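Local atomic coordinates of AlkD2 (Streptococcus mutans, PDB entry 6M9M), a protein that binds inosine-5'-monophosphate and belongs to the HEAT-like repeat family of DNA glycosylases, though its own function remains unknown. Residues G129-P137 against A168-F176; F20-Y31 against M56-L65. All coordinates share one frame; numbering follows the deposited sequence.

How the contacts relate
Followed from the N terminus, the chain closes contact 2 first: helix 21-32 runs out, helix 36-47 intervenes, and helix 52-65 returns to pack against 20-31. Only after that pairing is complete, and after helices 69-79, 85-102, 108-115 and 120-129, does contact 1 begin, where the loop 129-137 meets helix 159-175, with helix 143-151 between them in the sequence. The two closures therefore lie in series, neither nested nor crossed. The centres of contact 1 and contact 2 are about 25 Å apart; nearest atoms of contacts 1 and 2 are about 11 Å apart. Contact 2 joins two helices in the N-terminal part of the helical array; contact 1 joins a loop to a helix in its C-terminal part.

Contact 1 (G129-P137 against A168-F176); sequences GLRIWTNRP and ALRDISKKF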
loop_
_atom_site.group_PDB
_atom_site.type_symbol
_atom_site.label_atom_id
_atom_site.label_comp_id
_atom_site.label_asym_id
_atom_site.label_seq_id
_atom_site.Cartn_x
_atom_site.Cartn_y
_atom_site.Cartn_z
ATOM N N GLY A 129 -2.123 -2.016 1.437
ATOM C CA GLY A 129 -1.443 -2.684 0.341
ATOM C C GLY A 129 -1.206 -4.160 0.571
ATOM O O GLY A 129 -1.184 -4.937 -0.378
ATOM N N LEU A 130 -1.051 -4.573 1.826
ATOM C CA LEU A 130 -0.825 -5.974 2.146
ATOM C C LEU A 130 -2.120 -6.776 2.303
ATOM O O LEU A 130 -2.057 -7.999 2.474
ATOM C CB LEU A 130 0.056 -6.111 3.391
ATOM C CG LEU A 130 1.566 -6.089 3.123
ATOM C CD1 LEU A 130 2.015 -4.759 2.542
ATOM C CD2 LEU A 130 2.313 -6.434 4.407
ATOM N N ARG A 131 -3.295 -6.138 2.244
ATOM C CA ARG A 131 -4.538 -6.906 2.356
ATOM C C ARG A 131 -4.670 -7.846 1.157
ATOM O O ARG A 131 -4.364 -7.462 0.020
ATOM C CB ARG A 131 -5.729 -5.950 2.378
ATOM C CG ARG A 131 -5.822 -5.082 3.635
ATOM C CD ARG A 131 -6.999 -4.115 3.556
ATOM N NE ARG A 131 -8.248 -4.863 3.536
ATOM C CZ ARG A 131 -9.424 -4.349 3.231
ATOM N NH1 ARG A 131 -9.521 -3.061 2.937
ATOM N NH2 ARG A 131 -10.496 -5.124 3.240
ATOM N N ILE A 132 -5.111 -9.088 1.385
ATOM C CA ILE A 132 -5.358 -9.719 2.683
ATOM C C ILE A 132 -4.025 -10.190 3.256
ATOM O O ILE A 132 -3.303 -10.959 2.611
ATOM C CB ILE A 132 -6.341 -10.899 2.486
ATOM C CG1 ILE A 132 -7.676 -10.361 1.973
ATOM C CG2 ILE A 132 -6.461 -11.687 3.772
ATOM C CD1 ILE A 132 -8.671 -11.434 1.503
ATOM N N TRP A 133 -3.664 -9.727 4.454
ATOM C CA TRP A 133 -2.293 -9.921 4.921
ATOM C C TRP A 133 -1.954 -11.405 5.025
ATOM O O TRP A 133 -0.855 -11.822 4.661
ATOM C CB TRP A 133 -2.066 -9.273 6.279
ATOM C CG TRP A 133 -1.857 -7.789 6.334
ATOM C CD1 TRP A 133 -2.679 -6.800 5.850
ATOM C CD2 TRP A 133 -0.769 -7.126 6.980
ATOM N NE1 TRP A 133 -2.156 -5.557 6.161
ATOM C CE2 TRP A 133 -0.975 -5.739 6.838
ATOM C CE3 TRP A 133 0.370 -7.572 7.659
ATOM C CZ2 TRP A 133 -0.099 -4.804 7.361
ATOM C CZ3 TRP A 133 1.244 -6.638 8.173
ATOM C CH2 TRP A 133 0.999 -5.265 8.020
ATOM N N THR A 134 -2.887 -12.213 5.526
ATOM C CA THR A 134 -2.640 -13.629 5.765
ATOM C C THR A 134 -2.750 -14.482 4.505
ATOM O O THR A 134 -2.598 -15.697 4.600
ATOM C CB THR A 134 -3.554 -14.125 6.881
ATOM O OG1 THR A 134 -4.890 -13.672 6.648
ATOM C CG2 THR A 134 -3.081 -13.600 8.216
ATOM N N ASN A 135 -2.970 -13.878 3.338
ATOM C CA ASN A 135 -2.736 -14.543 2.062
ATOM C C ASN A 135 -1.303 -14.385 1.560
ATOM O O ASN A 135 -0.932 -15.019 0.574
ATOM C CB ASN A 135 -3.697 -14.015 0.993
ATOM C CG ASN A 135 -5.100 -14.542 1.157
ATOM O OD1 ASN A 135 -5.347 -15.456 1.930
ATOM N ND2 ASN A 135 -6.022 -13.969 0.419
ATOM N N ARG A 136 -0.510 -13.572 2.187
ATOM C CA ARG A 136 0.863 -13.421 1.726
ATOM C C ARG A 136 1.784 -14.369 2.465
ATOM O O ARG A 136 1.507 -14.755 3.601
ATOM C CB ARG A 136 1.316 -11.991 1.931
ATOM C CG ARG A 136 0.668 -11.133 0.833
ATOM C CD ARG A 136 0.344 -9.828 1.269
ATOM N NE ARG A 136 -0.097 -9.014 0.138
ATOM C CZ ARG A 136 -1.294 -9.066 -0.425
ATOM N NH1 ARG A 136 -2.204 -9.942 0.002
ATOM N NH2 ARG A 136 -1.598 -8.215 -1.397
ATOM N N PRO A 137 2.875 -14.747 1.807
ATOM C CA PRO A 137 3.910 -15.529 2.494
ATOM C C PRO A 137 4.329 -14.878 3.808
ATOM O O PRO A 137 4.244 -13.660 3.994
ATOM C CB PRO A 137 5.061 -15.569 1.480
ATOM C CG PRO A 137 4.384 -15.383 0.134
ATOM C CD PRO A 137 3.225 -14.458 0.403
ATOM N N ALA A 168 -8.693 -4.647 7.453
ATOM C CA ALA A 168 -7.619 -5.634 7.371
ATOM C C ALA A 168 -7.786 -6.724 8.425
ATOM O O ALA A 168 -7.529 -7.906 8.152
ATOM C CB ALA A 168 -6.261 -4.948 7.481
ATOM N N LEU A 169 -8.236 -6.354 9.627
ATOM C CA LEU A 169 -8.539 -7.354 10.643
ATOM C C LEU A 169 -9.787 -8.150 10.269
ATOM O O LEU A 169 -9.852 -9.359 10.517
ATOM C CB LEU A 169 -8.709 -6.687 12.007
ATOM C CG LEU A 169 -7.455 -6.078 12.631
ATOM C CD1 LEU A 169 -7.822 -5.233 13.839
ATOM C CD2 LEU A 169 -6.443 -7.141 13.035
ATOM N N ARG A 170 -10.790 -7.483 9.684
ATOM C CA ARG A 170 -11.988 -8.168 9.201
ATOM C C ARG A 170 -11.632 -9.239 8.180
ATOM O O ARG A 170 -12.157 -10.360 8.247
ATOM C CB ARG A 170 -12.934 -7.133 8.602
ATOM C CG ARG A 170 -14.337 -7.601 8.282
ATOM C CD ARG A 170 -15.070 -6.489 7.557
ATOM N NE ARG A 170 -16.474 -6.695 7.212
ATOM C CZ ARG A 170 -17.506 -6.160 7.867
ATOM N NH1 ARG A 170 -18.728 -6.358 7.412
ATOM N NH2 ARG A 170 -17.322 -5.460 8.977
ATOM N N ASP A 171 -10.719 -8.926 7.245
ATOM C CA ASP A 171 -10.269 -9.930 6.287
ATOM C C ASP A 171 -9.762 -11.176 7.021
ATOM O O ASP A 171 -10.113 -12.321 6.692
ATOM C CB ASP A 171 -9.047 -9.445 5.486
ATOM C CG ASP A 171 -9.276 -8.232 4.594
ATOM O OD1 ASP A 171 -10.378 -7.983 4.073
ATOM O OD2 ASP A 171 -8.235 -7.563 4.329
ATOM N N ILE A 172 -8.863 -10.956 7.987
ATOM C CA ILE A 172 -8.186 -12.052 8.676
ATOM C C ILE A 172 -9.179 -12.871 9.476
ATOM O O ILE A 172 -9.033 -14.095 9.585
ATOM C CB ILE A 172 -7.035 -11.484 9.535
ATOM C CG1 ILE A 172 -5.983 -10.829 8.645
ATOM C CG2 ILE A 172 -6.394 -12.571 10.385
ATOM C CD1 ILE A 172 -4.967 -10.007 9.417
ATOM N N SER A 173 -10.198 -12.223 10.039
ATOM C CA SER A 173 -11.156 -12.912 10.886
ATOM C C SER A 173 -11.917 -14.002 10.152
ATOM O O SER A 173 -12.417 -14.930 10.802
ATOM C CB SER A 173 -12.173 -11.919 11.451
ATOM O OG SER A 173 -13.127 -11.543 10.467
ATOM N N LYS A 174 -12.008 -13.925 8.820
ATOM C CA LYS A 174 -12.786 -14.898 8.064
ATOM C C LYS A 174 -12.062 -16.224 7.961
ATOM O O LYS A 174 -12.702 -17.267 7.845
ATOM C CB LYS A 174 -13.104 -14.347 6.676
ATOM C CG LYS A 174 -14.026 -13.141 6.757
ATOM C CD LYS A 174 -13.969 -12.317 5.489
ATOM C CE LYS A 174 -14.781 -11.066 5.616
ATOM N NZ LYS A 174 -14.723 -10.184 4.433
ATOM N N LYS A 175 -10.732 -16.205 8.012
ATOM C CA LYS A 175 -9.952 -17.431 7.958
ATOM C C LYS A 175 -9.320 -17.793 9.292
ATOM O O LYS A 175 -9.037 -18.978 9.521
ATOM C CB LYS A 175 -8.880 -17.288 6.872
ATOM C CG LYS A 175 -8.417 -18.553 6.223
ATOM C CD LYS A 175 -7.459 -18.267 5.113
ATOM C CE LYS A 175 -8.141 -17.896 3.819
ATOM N NZ LYS A 175 -7.117 -18.080 2.750
ATOM N N PHE A 176 -9.147 -16.828 10.193
ATOM C CA PHE A 176 -8.548 -17.064 11.507
ATOM C C PHE A 176 -9.445 -16.459 12.580
ATOM O O PHE A 176 -9.038 -15.567 13.339
ATOM C CB PHE A 176 -7.141 -16.474 11.568
ATOM C CG PHE A 176 -6.206 -17.047 10.548
ATOM C CD1 PHE A 176 -5.487 -18.205 10.818
ATOM C CD2 PHE A 176 -6.055 -16.449 9.310
ATOM C CE1 PHE A 176 -4.619 -18.725 9.877
ATOM C CE2 PHE A 176 -5.213 -16.986 8.365
ATOM C CZ PHE A 176 -4.487 -18.119 8.650
HETATM O O HOH W 1 -5.885 -8.171 5.697
HETATM O O HOH W 2 -4.188 -17.905 3.582
#
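Arg131 reaches Asp171 because its CG lies beside the backbone N (chi1 -68°) and its chain bends at chi3 (65°), turning the guanidinium toward helix 159-175. On that helix Asp171 likewise has its CG anti to the carbonyl carbon; it points toward the loop from its CA, and its carboxylate oxygens meet Arg131. The result is a side-on, two-nitrogen salt bridge: Arg131 NE donates to Asp171 OD2 at 2.8 Å and Arg131 NH2 to Asp171 OD1 at 3.0 Å. Both bonds are nearly straight and lie in the guanidinium plane, but they meet the syn sides of the oxygens from somewhat outside the carboxylate plane, the two planes being 23° apart. Using both oxygens fixes the rotation of the carboxylate. A salt bridge from Arg131 NH1 to Glu128 gives the guanidinium a second acid.

Beside the salt bridge, water 1 accepts from Trp133 N and donates to Ala168 O and Asp171 OD2, so one solvent molecule ties loop and helix backbones to the acid. Ile132, which follows a cis peptide bond, lays CG2 against Asp171 CB at 3.8 Å. Farther along, Thr134 turns CB to Phe176 CE2 at 3.6 Å and OG1 to Ile172 CG1, also at 3.6 Å. At the outer margin Lys175 NZ donates to Asn135 OD1 over 3.3 Å, and water 2 accepts from the same nitrogen while donating to Thr134 O.

Trp133 touches Ala168 and Ile172 loosely; its NE1 is bonded to Thr127 O, and its ring also packs on helix 143-151. Here the loop leaving helix 120-129, with its 3-10 turn at 133-135, is held against helix 159-175 by a bidentate salt bridge, water and small apolar contacts, within the all-helical array of the HEAT-like repeat family.

Contact 2 (F20-Y31 against M56-L65); sequences FKEEEQRALTDY and MYAVFLFGYL
Asp30 OD2 is gripped by two tyrosine hydroxyls: Tyr57 OH donates to it across the contact at 2.7 Å, and Tyr5 of helix 2-13 is bonded to the same oxygen. The proton of Tyr57 goes to the anti lone pair of Asp30 OD2, the one away from OD1. OD2 lies near the plane of the Tyr57 ring, at its edge, and the carboxylate is turned 74° to the ring. With CG opposite the backbone N (chi1 163°), the Tyr57 ring reaches helix 21-32, where Tyr57 CE2 lies 3.5 Å from Ala27 N.

Between segments 21-31 and 56-65, whose axes approach to 8.4 Å and cross at -46°, Ala27 is a knob in a hole formed by Tyr57, Phe60, Leu61 and Tyr64. The methyl carbon Ala27 CB lies 3.6 Å from Phe60 CB, a close fit that a small side chain permits. Tyr64 is in turn a knob among Glu24, Ala27, Leu28 and Tyr31, which makes the packing reciprocal knobs-into-holes.

CH-pi contacts add to this packing. Glu24 CB stands 3.7 Å from the centroid of the Phe60 ring, over its face, while Leu28 CD1 lies over a face of Tyr64. Tyr64 in turn sets its own CB 3.5 Å from the centroid of the Tyr31 ring, almost on the normal, and Leu65 CD2 meets the edge of that ring. At the other end Met56 CE reaches Phe20 CB at 3.7 Å, close to the IMP-binding residues Gly19 and Arg86.

Neighbouring helices cover several sides of the pair: helix 2-13 lies against Arg26 and Tyr57, helix 36-47 against Tyr57, and helix 85-102 against Met56, Phe60 and Tyr64, with Lys93 making a cation-pi contact with Phe20.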
loop_
_atom_site.group_PDB
_atom_site.type_symbol
_atom_site.label_atom_id
_atom_site.label_comp_id
_atom_site.label_asym_id
_atom_site.label_seq_id
_atom_site.Cartn_x
_atom_site.Cartn_y
_atom_site.Cartn_z
ATOM N N PHE A 20 -7.068 0.642 -13.065
ATOM C CA PHE A 20 -5.631 0.870 -13.025
ATOM C C PHE A 20 -4.856 -0.105 -13.903
ATOM O O PHE A 20 -3.639 0.026 -14.001
ATOM C CB PHE A 20 -5.105 0.766 -11.574
ATOM C CG PHE A 20 -5.396 -0.564 -10.933
ATOM C CD1 PHE A 20 -4.542 -1.638 -11.113
ATOM C CD2 PHE A 20 -6.534 -0.751 -10.171
ATOM C CE1 PHE A 20 -4.818 -2.862 -10.545
ATOM C CE2 PHE A 20 -6.818 -1.973 -9.604
ATOM C CZ PHE A 20 -5.963 -3.030 -9.786
ATOM N N LYS A 21 -5.505 -1.074 -14.533
ATOM C CA LYS A 21 -4.742 -2.116 -15.213
ATOM C C LYS A 21 -3.999 -1.605 -16.443
ATOM O O LYS A 21 -2.927 -2.126 -16.759
ATOM C CB LYS A 21 -5.650 -3.297 -15.547
ATOM C CG LYS A 21 -5.976 -4.134 -14.321
ATOM C CD LYS A 21 -7.122 -5.094 -14.563
ATOM C CE LYS A 21 -7.482 -5.834 -13.281
ATOM N NZ LYS A 21 -7.828 -4.902 -12.158
ATOM N N GLU A 22 -4.519 -0.592 -17.140
ATOM C CA GLU A 22 -3.807 -0.103 -18.319
ATOM C C GLU A 22 -2.481 0.540 -17.927
ATOM O O GLU A 22 -1.443 0.285 -18.553
ATOM C CB GLU A 22 -4.663 0.894 -19.094
ATOM C CG GLU A 22 -5.959 0.331 -19.619
ATOM C CD GLU A 22 -6.681 1.306 -20.523
ATOM O OE1 GLU A 22 -5.993 2.036 -21.270
ATOM O OE2 GLU A 22 -7.924 1.349 -20.474
ATOM N N GLU A 23 -2.488 1.362 -16.881
ATOM C CA GLU A 23 -1.256 1.985 -16.420
ATOM C C GLU A 23 -0.282 0.940 -15.890
ATOM O O GLU A 23 0.921 1.005 -16.169
ATOM C CB GLU A 23 -1.571 3.028 -15.350
ATOM C CG GLU A 23 -2.390 4.216 -15.854
ATOM C CD GLU A 23 -3.891 4.103 -15.592
ATOM O OE1 GLU A 23 -4.387 2.977 -15.421
ATOM O OE2 GLU A 23 -4.571 5.155 -15.563
ATOM N N GLU A 24 -0.790 -0.029 -15.131
ATOM C CA GLU A 24 0.044 -1.093 -14.594
ATOM C C GLU A 24 0.723 -1.879 -15.704
ATOM O O GLU A 24 1.928 -2.139 -15.644
ATOM C CB GLU A 24 -0.827 -2.020 -13.744
ATOM C CG GLU A 24 -0.036 -3.100 -13.040
ATOM C CD GLU A 24 -0.915 -4.069 -12.284
ATOM O OE1 GLU A 24 -2.088 -4.255 -12.693
ATOM O OE2 GLU A 24 -0.425 -4.656 -11.296
ATOM N N GLN A 25 -0.037 -2.294 -16.719
ATOM C CA GLN A 25 0.559 -3.113 -17.769
ATOM C C GLN A 25 1.603 -2.335 -18.562
ATOM O O GLN A 25 2.646 -2.887 -18.922
ATOM C CB GLN A 25 -0.521 -3.685 -18.684
ATOM C CG GLN A 25 0.031 -4.639 -19.736
ATOM C CD GLN A 25 0.866 -5.768 -19.136
ATOM O OE1 GLN A 25 0.367 -6.578 -18.351
ATOM N NE2 GLN A 25 2.148 -5.813 -19.494
ATOM N N ARG A 26 1.357 -1.051 -18.830
ATOM C CA ARG A 26 2.364 -0.257 -19.529
ATOM C C ARG A 26 3.634 -0.134 -18.692
ATOM O O ARG A 26 4.745 -0.275 -19.214
ATOM C CB ARG A 26 1.797 1.123 -19.852
ATOM C CG ARG A 26 2.606 1.903 -20.874
ATOM C CD ARG A 26 2.376 1.406 -22.318
ATOM N NE ARG A 26 2.879 2.397 -23.259
ATOM C CZ ARG A 26 2.163 3.395 -23.765
ATOM N NH1 ARG A 26 0.880 3.530 -23.460
ATOM N NH2 ARG A 26 2.736 4.247 -24.603
ATOM N N ALA A 27 3.494 0.126 -17.389
ATOM C CA ALA A 27 4.660 0.202 -16.521
ATOM C C ALA A 27 5.427 -1.117 -16.500
ATOM O O ALA A 27 6.665 -1.128 -16.567
ATOM C CB ALA A 27 4.225 0.593 -15.109
ATOM N N LEU A 28 4.721 -2.246 -16.389
ATOM C CA LEU A 28 5.404 -3.535 -16.362
ATOM C C LEU A 28 6.199 -3.757 -17.643
ATOM O O LEU A 28 7.355 -4.186 -17.598
ATOM C CB LEU A 28 4.404 -4.659 -16.128
ATOM C CG LEU A 28 5.043 -6.042 -15.937
ATOM C CD1 LEU A 28 6.114 -6.055 -14.848
ATOM C CD2 LEU A 28 3.933 -7.019 -15.595
ATOM N N THR A 29 5.584 -3.491 -18.801
ATOM C CA THR A 29 6.276 -3.635 -20.076
ATOM C C THR A 29 7.524 -2.769 -20.131
ATOM O O THR A 29 8.600 -3.230 -20.530
ATOM C CB THR A 29 5.327 -3.259 -21.214
ATOM O OG1 THR A 29 4.234 -4.182 -21.236
ATOM C CG2 THR A 29 6.045 -3.293 -22.561
ATOM N N ASP A 30 7.398 -1.505 -19.738
ATOM C CA ASP A 30 8.532 -0.591 -19.845
ATOM C C ASP A 30 9.638 -0.960 -18.862
ATOM O O ASP A 30 10.823 -0.868 -19.194
ATOM C CB ASP A 30 8.054 0.847 -19.646
ATOM C CG ASP A 30 7.163 1.341 -20.783
ATOM O OD1 ASP A 30 7.173 0.727 -21.876
ATOM O OD2 ASP A 30 6.465 2.358 -20.583
ATOM N N TYR A 31 9.271 -1.405 -17.662
ATOM C CA TYR A 31 10.260 -1.871 -16.701
ATOM C C TYR A 31 11.048 -3.061 -17.235
ATOM O O TYR A 31 12.267 -3.144 -17.050
ATOM C CB TYR A 31 9.547 -2.228 -15.391
ATOM C CG TYR A 31 10.461 -2.861 -14.382
ATOM C CD1 TYR A 31 11.378 -2.097 -13.681
ATOM C CD2 TYR A 31 10.419 -4.230 -14.142
ATOM C CE1 TYR A 31 12.227 -2.669 -12.765
ATOM C CE2 TYR A 31 11.283 -4.814 -13.226
ATOM C CZ TYR A 31 12.174 -4.028 -12.527
ATOM O OH TYR A 31 13.037 -4.603 -11.612
ATOM N N MET A 56 0.111 7.584 -11.744
ATOM C CA MET A 56 -0.161 6.186 -11.406
ATOM C C MET A 56 0.844 5.257 -12.073
ATOM O O MET A 56 1.432 4.390 -11.421
ATOM C CB MET A 56 -1.585 5.813 -11.814
ATOM C CG MET A 56 -2.694 6.439 -10.976
ATOM S SD MET A 56 -4.351 6.216 -11.658
ATOM C CE MET A 56 -4.420 4.443 -11.817
ATOM N N TYR A 57 1.038 5.424 -13.382
ATOM C CA TYR A 57 2.061 4.684 -14.124
ATOM C C TYR A 57 3.423 4.798 -13.444
ATOM O O TYR A 57 4.129 3.801 -13.253
ATOM C CB TYR A 57 2.080 5.223 -15.561
ATOM C CG TYR A 57 3.308 4.895 -16.365
ATOM C CD1 TYR A 57 4.404 5.730 -16.337
ATOM C CD2 TYR A 57 3.377 3.747 -17.149
ATOM C CE1 TYR A 57 5.535 5.458 -17.071
ATOM C CE2 TYR A 57 4.513 3.465 -17.897
ATOM C CZ TYR A 57 5.596 4.322 -17.838
ATOM O OH TYR A 57 6.746 4.092 -18.554
ATOM N N ALA A 58 3.805 6.021 -13.066
ATOM C CA ALA A 58 5.104 6.248 -12.445
ATOM C C ALA A 58 5.236 5.505 -11.125
ATOM O O ALA A 58 6.319 4.998 -10.800
ATOM C CB ALA A 58 5.314 7.743 -12.216
ATOM N N VAL A 59 4.164 5.476 -10.331
ATOM C CA VAL A 59 4.210 4.796 -9.038
ATOM C C VAL A 59 4.290 3.286 -9.217
ATOM O O VAL A 59 4.974 2.605 -8.443
ATOM C CB VAL A 59 3.064 5.264 -8.127
ATOM C CG1 VAL A 59 3.084 4.526 -6.807
ATOM C CG2 VAL A 59 3.173 6.778 -7.895
ATOM N N PHE A 60 3.624 2.730 -10.236
ATOM C CA PHE A 60 3.867 1.323 -10.547
ATOM C C PHE A 60 5.348 1.093 -10.862
ATOM O O PHE A 60 5.944 0.107 -10.412
ATOM C CB PHE A 60 2.978 0.819 -11.699
ATOM C CG PHE A 60 1.547 0.528 -11.302
ATOM C CD1 PHE A 60 1.262 -0.466 -10.381
ATOM C CD2 PHE A 60 0.491 1.217 -11.875
ATOM C CE1 PHE A 60 -0.055 -0.745 -10.020
ATOM C CE2 PHE A 60 -0.822 0.934 -11.523
ATOM C CZ PHE A 60 -1.093 -0.051 -10.598
ATOM N N LEU A 61 5.958 1.976 -11.664
ATOM C CA LEU A 61 7.391 1.856 -11.929
ATOM C C LEU A 61 8.215 1.906 -10.646
ATOM O O LEU A 61 9.133 1.105 -10.456
ATOM C CB LEU A 61 7.868 2.933 -12.898
ATOM C CG LEU A 61 7.489 2.824 -14.372
ATOM C CD1 LEU A 61 8.105 4.020 -15.110
ATOM C CD2 LEU A 61 7.970 1.518 -14.962
ATOM N N PHE A 62 7.905 2.849 -9.749
ATOM C CA PHE A 62 8.625 2.914 -8.487
ATOM C C PHE A 62 8.546 1.569 -7.760
ATOM O O PHE A 62 9.543 1.083 -7.226
ATOM C CB PHE A 62 8.069 4.011 -7.568
ATOM C CG PHE A 62 8.328 5.438 -8.021
ATOM C CD1 PHE A 62 9.502 5.821 -8.681
ATOM C CD2 PHE A 62 7.393 6.426 -7.732
ATOM C CE1 PHE A 62 9.709 7.165 -9.045
ATOM C CE2 PHE A 62 7.592 7.737 -8.105
ATOM C CZ PHE A 62 8.742 8.112 -8.765
ATOM N N GLY A 63 7.352 0.962 -7.715
ATOM C CA GLY A 63 7.226 -0.351 -7.111
ATOM C C GLY A 63 8.171 -1.375 -7.706
ATOM O O GLY A 63 8.839 -2.130 -6.989
ATOM N N TYR A 64 8.239 -1.428 -9.042
ATOM C CA TYR A 64 9.136 -2.386 -9.683
ATOM C C TYR A 64 10.607 -2.079 -9.403
ATOM O O TYR A 64 11.440 -2.992 -9.409
ATOM C CB TYR A 64 8.883 -2.431 -11.196
ATOM C CG TYR A 64 7.453 -2.743 -11.571
ATOM C CD1 TYR A 64 6.722 -3.709 -10.905
ATOM C CD2 TYR A 64 6.816 -2.019 -12.565
ATOM C CE1 TYR A 64 5.385 -3.939 -11.224
ATOM C CE2 TYR A 64 5.511 -2.256 -12.909
ATOM C CZ TYR A 64 4.790 -3.206 -12.247
ATOM O OH TYR A 64 3.476 -3.394 -12.607
ATOM N N LEU A 65 10.938 -0.808 -9.183
ATOM C CA LEU A 65 12.296 -0.321 -8.986
ATOM C C LEU A 65 12.706 -0.238 -7.521
ATOM O O LEU A 65 13.835 0.189 -7.224
ATOM C CB LEU A 65 12.398 1.088 -9.566
ATOM C CG LEU A 65 12.289 1.249 -11.075
ATOM C CD1 LEU A 65 11.999 2.719 -11.358
ATOM C CD2 LEU A 65 13.553 0.774 -11.780
HETATM O O HOH W 3 2.015 -4.769 -11.065
#